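Proteinase K (Serratia sp., PDB 2B6N) cleaves peptide bonds within proteins as a calcium-binding serine endopeptidase of the subtilase (S8) family, probably through a charge relay, and is seen here as its catalytic domain. Local coordinates at residues A[12-17]-A[256-261]; A[24-30]-A[86-91]; A[55-59]-A[112-116]; A[194-200]-A[268-274]. All coordinates share one frame; numbering follows the deposited sequence. Where two conformers were deposited one is given.

Contact 1: residues A[12-17]-A[256-261]. With CA (calcium ion), chain C.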
# COMPACT_ATOMS: atom_id res chain seq x y z
N ARG A 12 -10.09 -9.89 6.11
CA ARG A 12 -11.03 -9.74 4.99
C ARG A 12 -10.51 -10.23 3.64
O ARG A 12 -11.28 -10.77 2.84
CB ARG A 12 -11.46 -8.27 4.84
CG ARG A 12 -12.50 -8.01 3.69
CD ARG A 12 -13.90 -8.51 4.13
NE ARG A 12 -14.91 -8.60 3.06
CZ ARG A 12 -15.04 -9.61 2.20
NH1 ARG A 12 -14.16 -10.61 2.18
NH2 ARG A 12 -16.03 -9.60 1.32
N ILE A 13 -9.21 -10.05 3.39
CA ILE A 13 -8.67 -10.21 2.05
C ILE A 13 -8.52 -11.68 1.61
O ILE A 13 -8.53 -11.96 0.41
CB ILE A 13 -7.35 -9.39 1.87
CG1 ILE A 13 -7.61 -7.90 2.12
CG2 ILE A 13 -6.77 -9.58 0.48
CD1 ILE A 13 -8.68 -7.30 1.24
N ASP A 14 -8.43 -12.61 2.57
CA ASP A 14 -8.28 -14.05 2.23
C ASP A 14 -9.61 -14.85 2.10
O ASP A 14 -9.60 -16.09 2.08
CB ASP A 14 -7.31 -14.75 3.21
CG ASP A 14 -7.94 -15.08 4.54
OD1 ASP A 14 -8.91 -14.38 4.94
OD2 ASP A 14 -7.52 -16.06 5.17
N GLN A 15 -10.73 -14.14 1.99
CA GLN A 15 -12.05 -14.76 1.86
C GLN A 15 -12.95 -13.95 0.93
O GLN A 15 -12.78 -12.72 0.79
CB GLN A 15 -12.69 -14.93 3.25
CG GLN A 15 -12.79 -13.62 4.06
CD GLN A 15 -13.35 -13.84 5.44
OE1 GLN A 15 -12.61 -14.05 6.40
NE2 GLN A 15 -14.69 -13.79 5.55
N ARG A 16 -13.93 -14.61 0.32
CA ARG A 16 -14.84 -13.93 -0.64
C ARG A 16 -15.97 -13.17 0.06
O ARG A 16 -16.28 -12.02 -0.28
CB ARG A 16 -15.47 -14.95 -1.61
CG ARG A 16 -14.44 -15.77 -2.40
CD ARG A 16 -13.65 -14.84 -3.32
NE ARG A 16 -12.78 -15.54 -4.26
CZ ARG A 16 -11.97 -14.92 -5.13
NH1 ARG A 16 -11.88 -13.59 -5.14
NH2 ARG A 16 -11.21 -15.65 -5.95
N ASN A 17 -16.58 -13.84 1.03
CA ASN A 17 -17.80 -13.37 1.68
C ASN A 17 -17.59 -13.06 3.15
O ASN A 17 -16.75 -13.70 3.81
CB ASN A 17 -18.88 -14.45 1.57
CG ASN A 17 -19.08 -14.93 0.15
OD1 ASN A 17 -19.25 -14.13 -0.77
ND2 ASN A 17 -19.09 -16.24 -0.05
N ARG A 256 -8.09 -12.06 -9.89
CA ARG A 256 -8.24 -12.80 -8.62
C ARG A 256 -9.20 -12.12 -7.62
O ARG A 256 -9.65 -12.76 -6.67
CB ARG A 256 -6.86 -13.03 -7.98
CG ARG A 256 -6.08 -14.16 -8.69
CD ARG A 256 -4.71 -14.41 -8.06
NE ARG A 256 -4.02 -15.57 -8.65
CZ ARG A 256 -2.81 -15.99 -8.27
NH1 ARG A 256 -2.15 -15.35 -7.30
NH2 ARG A 256 -2.26 -17.06 -8.83
N ALA A 257 -9.50 -10.84 -7.86
CA ALA A 257 -10.28 -10.01 -6.94
C ALA A 257 -11.70 -10.52 -6.72
O ALA A 257 -12.29 -11.11 -7.62
CB ALA A 257 -10.32 -8.55 -7.42
N THR A 258 -12.24 -10.27 -5.54
CA THR A 258 -13.63 -10.63 -5.26
C THR A 258 -14.57 -9.63 -5.94
O THR A 258 -14.47 -8.42 -5.70
CB THR A 258 -13.91 -10.71 -3.76
OG1 THR A 258 -12.95 -11.60 -3.18
CG2 THR A 258 -15.31 -11.25 -3.51
N ALA A 259 -15.47 -10.12 -6.77
CA ALA A 259 -16.36 -9.24 -7.51
C ALA A 259 -17.62 -8.87 -6.73
O ALA A 259 -18.13 -9.66 -5.94
CB ALA A 259 -16.74 -9.87 -8.86
N ASP A 260 -18.09 -7.64 -6.94
CA ASP A 260 -19.48 -7.26 -6.66
C ASP A 260 -19.87 -7.25 -5.17
O ASP A 260 -21.04 -7.49 -4.83
CB ASP A 260 -20.41 -8.16 -7.47
CG ASP A 260 -20.11 -8.14 -8.97
OD1 ASP A 260 -19.38 -7.24 -9.45
OD2 ASP A 260 -20.64 -9.04 -9.66
N LYS A 261 -18.89 -6.97 -4.30
CA LYS A 261 -19.09 -6.91 -2.86
C LYS A 261 -19.19 -5.50 -2.30
O LYS A 261 -19.78 -5.30 -1.23
CB LYS A 261 -17.93 -7.62 -2.13
CG LYS A 261 -17.92 -9.12 -2.31
CD LYS A 261 -19.21 -9.69 -1.73
CE LYS A 261 -19.21 -11.19 -1.71
NZ LYS A 261 -20.42 -11.69 -1.00
CA CA C . -10.27 -14.39 6.86
O HOH W 1 -11.91 -10.48 -1.01
O HOH W 2 -10.67 -16.65 5.70
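R16 reaches across to T258 and R256 and covers the most surface here. Its chain bends at the CB-CG bond (chi2 -64°) and brings the guanidinium edge-on to the 256-258 backbone. NH1 is shared by two acceptors close to the guanidinium plane: R256 O at 2.8 Å and T258 OG1 at 3.0 Å. NH2 adds a weak bond to R256 O. R16 also makes a cation-pi contact with F275. The methyl CG2 of T258 packs on the R16 backbone, 3.5 Å from R16 O. T258 OG1 meets a water at 2.7 Å, and that water donates to Q15 O.

K261 works further along. Its CE passes 3.4 Å from R16 O, and its NZ donates to N17 OD1 at 2.7 Å. The same R16 O accepts a nearly straight bond from R12 NH2 (2.9 Å, 169°), which arrives from above the carbonyl plane. R12 in turn is salt-bridged to D185 through NE.

Next to these bonds, D14 OD1 and Q15 OE1 each bind the calcium ion at 2.4 Å. D11, D21, N23 and a water take part in the same site. The 256-261 segment therefore grips the turn that follows two calcium ligands. The R16 guanidinium meets a carbonyl, a hydroxyl and the F275 ring, and R12 pairs with D185, which probably steadies both charges. The turn is held by directed polar bonds more than apolar packing.

Contact 2: residues A[24-30]-A[86-91]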
# COMPACT_ATOMS: atom_id res chain seq x y z
N TYR A 24 -6.34 -15.46 9.02
CA TYR A 24 -5.61 -14.97 7.84
C TYR A 24 -4.70 -16.08 7.31
O TYR A 24 -3.66 -16.38 7.89
CB TYR A 24 -4.85 -13.66 8.10
CG TYR A 24 -4.05 -13.21 6.88
CD1 TYR A 24 -4.68 -13.04 5.64
CD2 TYR A 24 -2.68 -12.99 6.95
CE1 TYR A 24 -3.98 -12.66 4.51
CE2 TYR A 24 -1.95 -12.59 5.80
CZ TYR A 24 -2.61 -12.46 4.59
OH TYR A 24 -1.92 -12.08 3.45
N HIS A 25 -5.13 -16.71 6.21
CA HIS A 25 -4.37 -17.79 5.60
C HIS A 25 -3.35 -17.23 4.63
O HIS A 25 -3.66 -16.28 3.90
CB HIS A 25 -5.32 -18.74 4.84
CG HIS A 25 -4.62 -19.86 4.16
ND1 HIS A 25 -4.33 -21.05 4.79
CD2 HIS A 25 -4.12 -19.98 2.90
CE1 HIS A 25 -3.67 -21.84 3.96
NE2 HIS A 25 -3.53 -21.21 2.81
N THR A 26 -2.16 -17.82 4.61
CA THR A 26 -1.13 -17.48 3.63
C THR A 26 -0.57 -18.76 3.00
O THR A 26 -0.36 -19.76 3.69
CB THR A 26 0.03 -16.67 4.26
OG1 THR A 26 0.53 -17.33 5.43
CG2 THR A 26 -0.43 -15.24 4.63
N ASP A 27 -0.32 -18.70 1.69
CA ASP A 27 0.41 -19.71 0.94
C ASP A 27 1.80 -19.20 0.54
O ASP A 27 2.69 -19.97 0.15
CB ASP A 27 -0.39 -20.08 -0.31
CG ASP A 27 -1.76 -20.64 0.04
OD1 ASP A 27 -1.82 -21.63 0.81
OD2 ASP A 27 -2.78 -20.05 -0.40
N TYR A 28 1.95 -17.88 0.59
CA TYR A 28 3.20 -17.20 0.25
C TYR A 28 3.38 -16.12 1.29
O TYR A 28 2.46 -15.85 2.07
CB TYR A 28 3.13 -16.61 -1.18
CG TYR A 28 2.97 -17.70 -2.19
CD1 TYR A 28 1.71 -18.13 -2.61
CD2 TYR A 28 4.09 -18.39 -2.65
CE1 TYR A 28 1.58 -19.20 -3.50
CE2 TYR A 28 3.96 -19.44 -3.52
CZ TYR A 28 2.72 -19.84 -3.94
OH TYR A 28 2.64 -20.89 -4.82
N ASP A 29 4.55 -15.50 1.30
CA ASP A 29 4.85 -14.49 2.31
C ASP A 29 5.71 -13.32 1.81
O ASP A 29 6.19 -12.52 2.61
CB ASP A 29 5.51 -15.17 3.52
CG ASP A 29 6.81 -15.88 3.17
OD1 ASP A 29 7.34 -15.68 2.06
OD2 ASP A 29 7.31 -16.64 4.03
N GLY A 30 5.93 -13.24 0.50
CA GLY A 30 6.71 -12.11 -0.03
C GLY A 30 8.22 -12.32 -0.01
O GLY A 30 8.98 -11.39 -0.26
N GLY A 86 0.71 -7.66 9.05
CA GLY A 86 1.05 -7.59 7.63
C GLY A 86 0.53 -8.69 6.72
O GLY A 86 0.29 -9.82 7.15
N VAL A 87 0.39 -8.33 5.45
CA VAL A 87 -0.05 -9.24 4.38
C VAL A 87 1.05 -10.24 3.99
O VAL A 87 0.79 -11.45 3.83
CB VAL A 87 -0.51 -8.43 3.12
CG1 VAL A 87 -0.83 -9.35 1.94
CG2 VAL A 87 -1.72 -7.56 3.44
N ALA A 88 2.27 -9.72 3.83
CA ALA A 88 3.40 -10.48 3.28
C ALA A 88 4.50 -10.54 4.34
O ALA A 88 5.38 -9.67 4.41
CB ALA A 88 3.92 -9.81 2.00
N LYS A 89 4.44 -11.57 5.17
CA LYS A 89 5.13 -11.60 6.45
C LYS A 89 6.64 -11.85 6.37
O LYS A 89 7.32 -11.83 7.40
CB LYS A 89 4.44 -12.60 7.38
CG LYS A 89 2.94 -12.25 7.60
CD LYS A 89 2.28 -13.19 8.57
CE LYS A 89 0.79 -12.86 8.73
NZ LYS A 89 0.51 -11.56 9.43
N ASN A 90 7.16 -12.07 5.17
CA ASN A 90 8.62 -12.21 5.00
C ASN A 90 9.20 -11.29 3.92
O ASN A 90 10.34 -11.50 3.43
CB ASN A 90 9.01 -13.67 4.72
CG ASN A 90 10.48 -13.94 4.99
OD1 ASN A 90 11.16 -14.63 4.21
ND2 ASN A 90 10.97 -13.43 6.11
N VAL A 91 8.43 -10.27 3.53
CA VAL A 91 8.90 -9.32 2.52
C VAL A 91 10.02 -8.44 3.08
O VAL A 91 10.08 -8.19 4.30
CB VAL A 91 7.73 -8.42 2.00
CG1 VAL A 91 7.36 -7.33 3.01
CG2 VAL A 91 8.05 -7.82 0.63
O HOH W 3 2.50 -13.67 4.41
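The Y24 ring meets V87 and K89 with its edge. V87 O and K89 CE both lie near the ring plane. Y24 OH donates to V87 O at 2.8 Å, and V87 CG1 is 3.3 Å from that hydroxyl oxygen. CG of Y24 stands anti to the backbone N (chi1 177°), which carries the ring out to the 86-91 loop. The K89 chain runs antiparallel to the Y24 side chain along the ring edge, with CE 3.9 Å from Y24 CD2. Its NZ bonds to G86 O at 2.9 Å, in the carbonyl plane and on a lone pair. Q3 and S83 also accept from this ammonium.

The second pair of flat groups is the D29 carboxylate and the N90 amide. They run side by side, with planes 55° apart, and D29 CG sits 3.5 Å from N90 CB. D29 OD1 and N90 OD1 both bond to S31 OG. N90, inside the type I turn A88-V91, donates its N to D29 O at 2.8 Å. G30 sits at a positive phi (86°), close against A88 and V91.

V87 O also accepts from a water that donates to Y28 O and accepts from K89 N. One carbonyl thus joins a hydroxyl and a water. Strand 23-25 and its following loop are matched to the 86-91 loop without strand pairing. The oxygens round the K89 ammonium probably stabilise its charge.

Contact 3: residues A[55-59]-A[112-116]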
# COMPACT_ATOMS: atom_id res chain seq x y z
N SER A 55 16.58 1.40 5.75
CA SER A 55 16.42 2.70 5.08
C SER A 55 16.90 2.69 3.64
O SER A 55 17.96 2.13 3.33
CB SER A 55 17.13 3.80 5.85
OG SER A 55 16.59 3.95 7.15
N GLY A 56 16.12 3.32 2.76
CA GLY A 56 16.52 3.53 1.38
C GLY A 56 17.19 4.89 1.25
O GLY A 56 18.41 5.01 1.07
N TYR A 57 16.39 5.94 1.34
CA TYR A 57 16.92 7.30 1.32
C TYR A 57 15.92 8.24 1.96
O TYR A 57 14.71 7.99 1.91
CB TYR A 57 17.23 7.81 -0.11
CG TYR A 57 18.19 8.97 -0.05
CD1 TYR A 57 19.55 8.73 0.15
CD2 TYR A 57 17.75 10.30 -0.13
CE1 TYR A 57 20.45 9.76 0.24
CE2 TYR A 57 18.67 11.37 -0.04
CZ TYR A 57 20.02 11.07 0.16
OH TYR A 57 20.97 12.08 0.27
N ASP A 58 16.44 9.31 2.57
CA ASP A 58 15.62 10.33 3.19
C ASP A 58 15.74 11.63 2.40
O ASP A 58 16.75 12.33 2.50
CB ASP A 58 16.04 10.48 4.67
CG ASP A 58 15.23 11.53 5.43
OD1 ASP A 58 14.54 12.36 4.79
OD2 ASP A 58 15.28 11.52 6.67
N PHE A 59 14.70 11.95 1.62
CA PHE A 59 14.65 13.20 0.84
C PHE A 59 14.18 14.42 1.63
O PHE A 59 14.22 15.54 1.12
CB PHE A 59 13.86 13.00 -0.46
CG PHE A 59 14.55 12.08 -1.43
CD1 PHE A 59 14.16 10.74 -1.53
CD2 PHE A 59 15.63 12.54 -2.19
CE1 PHE A 59 14.82 9.88 -2.42
CE2 PHE A 59 16.30 11.70 -3.07
CZ PHE A 59 15.89 10.35 -3.19
N ALA A 112 11.62 12.85 -6.44
CA ALA A 112 12.94 12.32 -6.08
C ALA A 112 12.86 10.90 -5.52
O ALA A 112 13.65 10.04 -5.91
CB ALA A 112 13.69 13.27 -5.10
N GLY A 113 11.90 10.65 -4.63
CA GLY A 113 11.71 9.30 -4.05
C GLY A 113 11.27 8.25 -5.07
O GLY A 113 11.73 7.09 -5.05
N ILE A 114 10.36 8.64 -5.96
CA ILE A 114 9.91 7.74 -7.04
C ILE A 114 11.12 7.34 -7.89
O ILE A 114 11.35 6.16 -8.16
CB ILE A 114 8.85 8.42 -7.93
CG1 ILE A 114 7.57 8.71 -7.14
CG2 ILE A 114 8.52 7.52 -9.14
CD1 ILE A 114 6.63 9.75 -7.79
N ASN A 115 11.89 8.35 -8.31
CA ASN A 115 13.05 8.12 -9.15
C ASN A 115 14.05 7.24 -8.41
O ASN A 115 14.64 6.35 -9.01
CB ASN A 115 13.71 9.42 -9.59
CG ASN A 115 12.86 10.22 -10.59
OD1 ASN A 115 11.97 9.67 -11.25
ND2 ASN A 115 13.14 11.51 -10.71
N TRP A 116 14.22 7.50 -7.11
CA TRP A 116 15.15 6.70 -6.30
C TRP A 116 14.81 5.22 -6.38
O TRP A 116 15.69 4.39 -6.60
CB TRP A 116 15.24 7.18 -4.84
CG TRP A 116 16.35 6.48 -4.08
CD1 TRP A 116 17.65 6.89 -3.97
CD2 TRP A 116 16.26 5.24 -3.40
NE1 TRP A 116 18.38 5.99 -3.23
CE2 TRP A 116 17.55 4.95 -2.87
CE3 TRP A 116 15.22 4.32 -3.17
CZ2 TRP A 116 17.82 3.80 -2.13
CZ3 TRP A 116 15.49 3.18 -2.42
CH2 TRP A 116 16.78 2.93 -1.91
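An aromatic cluster of Y57, F59 and W116 fills the seam between strand 53-58 and helix 107-120. F59 is the middle of it. One face of its ring carries A112 CB, 3.8 Å from the ring centroid, a CH-pi contact over the face. The opposite face has Y57 CD2 above its centre, so the ring is held between the strand's own tyrosine and the helix. At the ring edge lies W116, whose CB is 3.6 Å from F59 CZ. The backbone of G113 comes equally near, with its CA 3.6 Å from F59 CE1. F59 CZ also lies 3.5 Å from A112 O.

W116 has its CG anti to the backbone N (chi1 -171°), which carries the indole away from the helix and against the strand backbone at G56 and Y57. Y57 CB sits over the five-membered ring, 3.9 Å from its centroid and 13° off the normal. The C atom of G56 lies above the same indole face, and G56 CA approaches W116 CH2 to 3.4 Å. A residue without a side chain lets the strand come this close. The Y57 ring and the indole are tilted by 29° and displaced so far that they hardly stack. Y57 OH bonds to N62 instead.

No hydrogen bond crosses the contact. Strand 53-58 is an outermost strand of the central parallel sheet and pairs with strand 92-97, whose V94 and V96 also touch W116. Helix 107-120 leads on to strand 125-129, and I114 turns to helix 137-148.

Contact 4: residues A[194-200]-A[268-274]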
# COMPACT_ATOMS: atom_id res chain seq x y z
N GLY A 194 -14.29 6.15 -8.67
CA GLY A 194 -14.40 6.40 -10.11
C GLY A 194 -13.42 5.60 -10.97
O GLY A 194 -12.75 4.67 -10.50
N THR A 195 -13.31 6.00 -12.24
CA THR A 195 -12.60 5.21 -13.24
C THR A 195 -11.08 5.13 -13.07
O THR A 195 -10.44 4.24 -13.64
CB THR A 195 -12.93 5.70 -14.67
OG1 THR A 195 -12.48 7.05 -14.82
CG2 THR A 195 -14.43 5.61 -14.94
N CYS A 196 -10.50 6.06 -12.32
CA CYS A 196 -9.07 5.98 -12.03
C CYS A 196 -8.71 4.94 -10.95
O CYS A 196 -7.55 4.59 -10.80
CB CYS A 196 -8.50 7.36 -11.70
SG CYS A 196 -8.45 8.42 -13.17
N LEU A 197 -9.72 4.44 -10.22
CA LEU A 197 -9.49 3.28 -9.34
C LEU A 197 -9.25 1.98 -10.09
O LEU A 197 -9.85 1.75 -11.14
CB LEU A 197 -10.68 3.06 -8.40
CG LEU A 197 -10.61 3.76 -7.04
CD1 LEU A 197 -10.62 5.25 -7.27
CD2 LEU A 197 -11.80 3.33 -6.20
N ASP A 198 -8.42 1.11 -9.51
CA ASP A 198 -8.22 -0.25 -10.01
C ASP A 198 -8.88 -1.31 -9.12
O ASP A 198 -9.31 -2.36 -9.62
CB ASP A 198 -6.72 -0.53 -10.17
CG ASP A 198 -6.11 0.34 -11.24
OD1 ASP A 198 -6.44 0.11 -12.44
OD2 ASP A 198 -5.37 1.28 -10.92
N ILE A 199 -8.97 -1.02 -7.82
CA ILE A 199 -9.39 -2.05 -6.85
C ILE A 199 -9.74 -1.34 -5.52
O ILE A 199 -9.33 -0.19 -5.30
CB ILE A 199 -8.24 -3.10 -6.64
CG1 ILE A 199 -8.75 -4.40 -6.01
CG2 ILE A 199 -7.05 -2.48 -5.86
CD1 ILE A 199 -7.81 -5.58 -6.26
N TYR A 200 -10.51 -2.03 -4.69
CA TYR A 200 -10.83 -1.58 -3.35
C TYR A 200 -10.15 -2.52 -2.34
O TYR A 200 -9.95 -3.72 -2.62
CB TYR A 200 -12.34 -1.63 -3.13
CG TYR A 200 -13.11 -0.37 -3.49
CD1 TYR A 200 -13.88 -0.31 -4.65
CD2 TYR A 200 -13.07 0.74 -2.65
CE1 TYR A 200 -14.59 0.86 -4.98
CE2 TYR A 200 -13.78 1.90 -2.96
CZ TYR A 200 -14.55 1.95 -4.12
OH TYR A 200 -15.25 3.11 -4.40
N GLY A 268 -18.44 4.13 -12.30
CA GLY A 268 -17.10 4.11 -12.88
C GLY A 268 -16.07 3.36 -12.06
O GLY A 268 -15.03 2.97 -12.60
N SER A 269 -16.35 3.15 -10.77
CA SER A 269 -15.44 2.36 -9.92
C SER A 269 -15.51 0.88 -10.29
O SER A 269 -16.61 0.34 -10.50
CB SER A 269 -15.77 2.50 -8.44
OG SER A 269 -15.76 3.86 -8.05
N PRO A 270 -14.34 0.22 -10.36
CA PRO A 270 -14.32 -1.23 -10.55
C PRO A 270 -14.85 -1.89 -9.29
O PRO A 270 -14.36 -1.57 -8.20
CB PRO A 270 -12.83 -1.54 -10.73
CG PRO A 270 -12.13 -0.42 -9.94
CD PRO A 270 -12.98 0.79 -10.24
N ASN A 271 -15.85 -2.76 -9.40
CA ASN A 271 -16.34 -3.42 -8.18
C ASN A 271 -15.52 -4.68 -7.91
O ASN A 271 -15.94 -5.82 -8.14
CB ASN A 271 -17.85 -3.64 -8.18
CG ASN A 271 -18.42 -3.65 -6.76
OD1 ASN A 271 -17.95 -4.41 -5.91
ND2 ASN A 271 -19.41 -2.81 -6.49
N LYS A 272 -14.30 -4.43 -7.45
CA LYS A 272 -13.32 -5.48 -7.20
C LYS A 272 -12.76 -5.26 -5.82
O LYS A 272 -12.25 -4.18 -5.51
CB LYS A 272 -12.19 -5.43 -8.23
CG LYS A 272 -12.64 -5.73 -9.68
CD LYS A 272 -11.44 -5.90 -10.60
CE LYS A 272 -11.84 -6.14 -12.08
NZ LYS A 272 -12.10 -4.84 -12.79
N LEU A 273 -12.86 -6.30 -4.99
CA LEU A 273 -12.32 -6.23 -3.63
C LEU A 273 -11.09 -7.12 -3.55
O LEU A 273 -11.12 -8.27 -3.96
CB LEU A 273 -13.37 -6.61 -2.60
CG LEU A 273 -12.93 -6.64 -1.13
CD1 LEU A 273 -12.56 -5.24 -0.57
CD2 LEU A 273 -14.00 -7.32 -0.26
N LEU A 274 -10.00 -6.57 -3.02
CA LEU A 274 -8.72 -7.28 -2.90
C LEU A 274 -8.88 -8.69 -2.33
O LEU A 274 -9.56 -8.89 -1.31
CB LEU A 274 -7.77 -6.47 -2.00
CG LEU A 274 -6.37 -7.05 -1.81
CD1 LEU A 274 -5.60 -7.11 -3.14
CD2 LEU A 274 -5.61 -6.22 -0.78
O HOH W 4 -10.17 -2.75 -12.11
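S269 OG has two good hydrogen-bond partners. It accepts from G194 N at 2.8 Å (N-H...O angle 159°) and is itself bonded to A265 O. The hydroxyl of Y200 bonds to the same A265 O. OG stands anti to the carbonyl carbon of S269 (chi1 -56°), which turns it to the G194 amide. Just beyond, G268 O takes a CA-H...O contact from T195 CA at 3.4 Å.

P270 presses into the bend at L197 and D198. Its CD lies 3.7 Å from L197 CB, and its CG touches the carbonyl oxygens of both residues. Y200 covers the largest area. L197 CD2 rests over one face of its ring, offset toward the rim, while the carbonyl oxygens of K272 and P270 lie near the ring plane at its edge.

Two backbone bonds then bracket L273. Y200 N donates to K272 O at 2.9 Å, and L274 N donates to Y200 O at 2.9 Å. The two chains run the same way at this single bridge. I199 CD1 meets L274 CD1 at 4.1 Å; both side chains touch V230 of helix 223-240, and L274 also touches V233. A water spans D198 O (2.7 Å) and K272 NZ.

Strand 272-273 is thereby attached to strand 199-202, an outermost strand of the central sheet. The G194-L197 turn is also held by the C196-C165 disulfide. The polar bonds fix the chain at the serine and at the bridge; between them P270 packs on L197, and past the bridge I199 packs on L274.

Overall arrangement
From the N terminus, contact 1 opens at 12-17 and closes the longest loop, at 256-261. Contact 2 (24-30 with 86-91) and contact 3 (55-59 with 112-116) both lie within it and cross each other. Contact 4 opens after contact 3 has closed, and its 268-274 partner follows 256-261, so it crosses contact 1. Contacts 1 and 2 touch where D14 meets H25, beside the calcium site. Contacts 1 and 4 meet through the antiparallel strands 258-259 and 272-273. Contacts 3 and 4 involve the two outermost strands of the central parallel sheet, and their centres are about 29 Å apart. Contact 2 ties strand 23-25 and its sequel to the loop before strand 92-97.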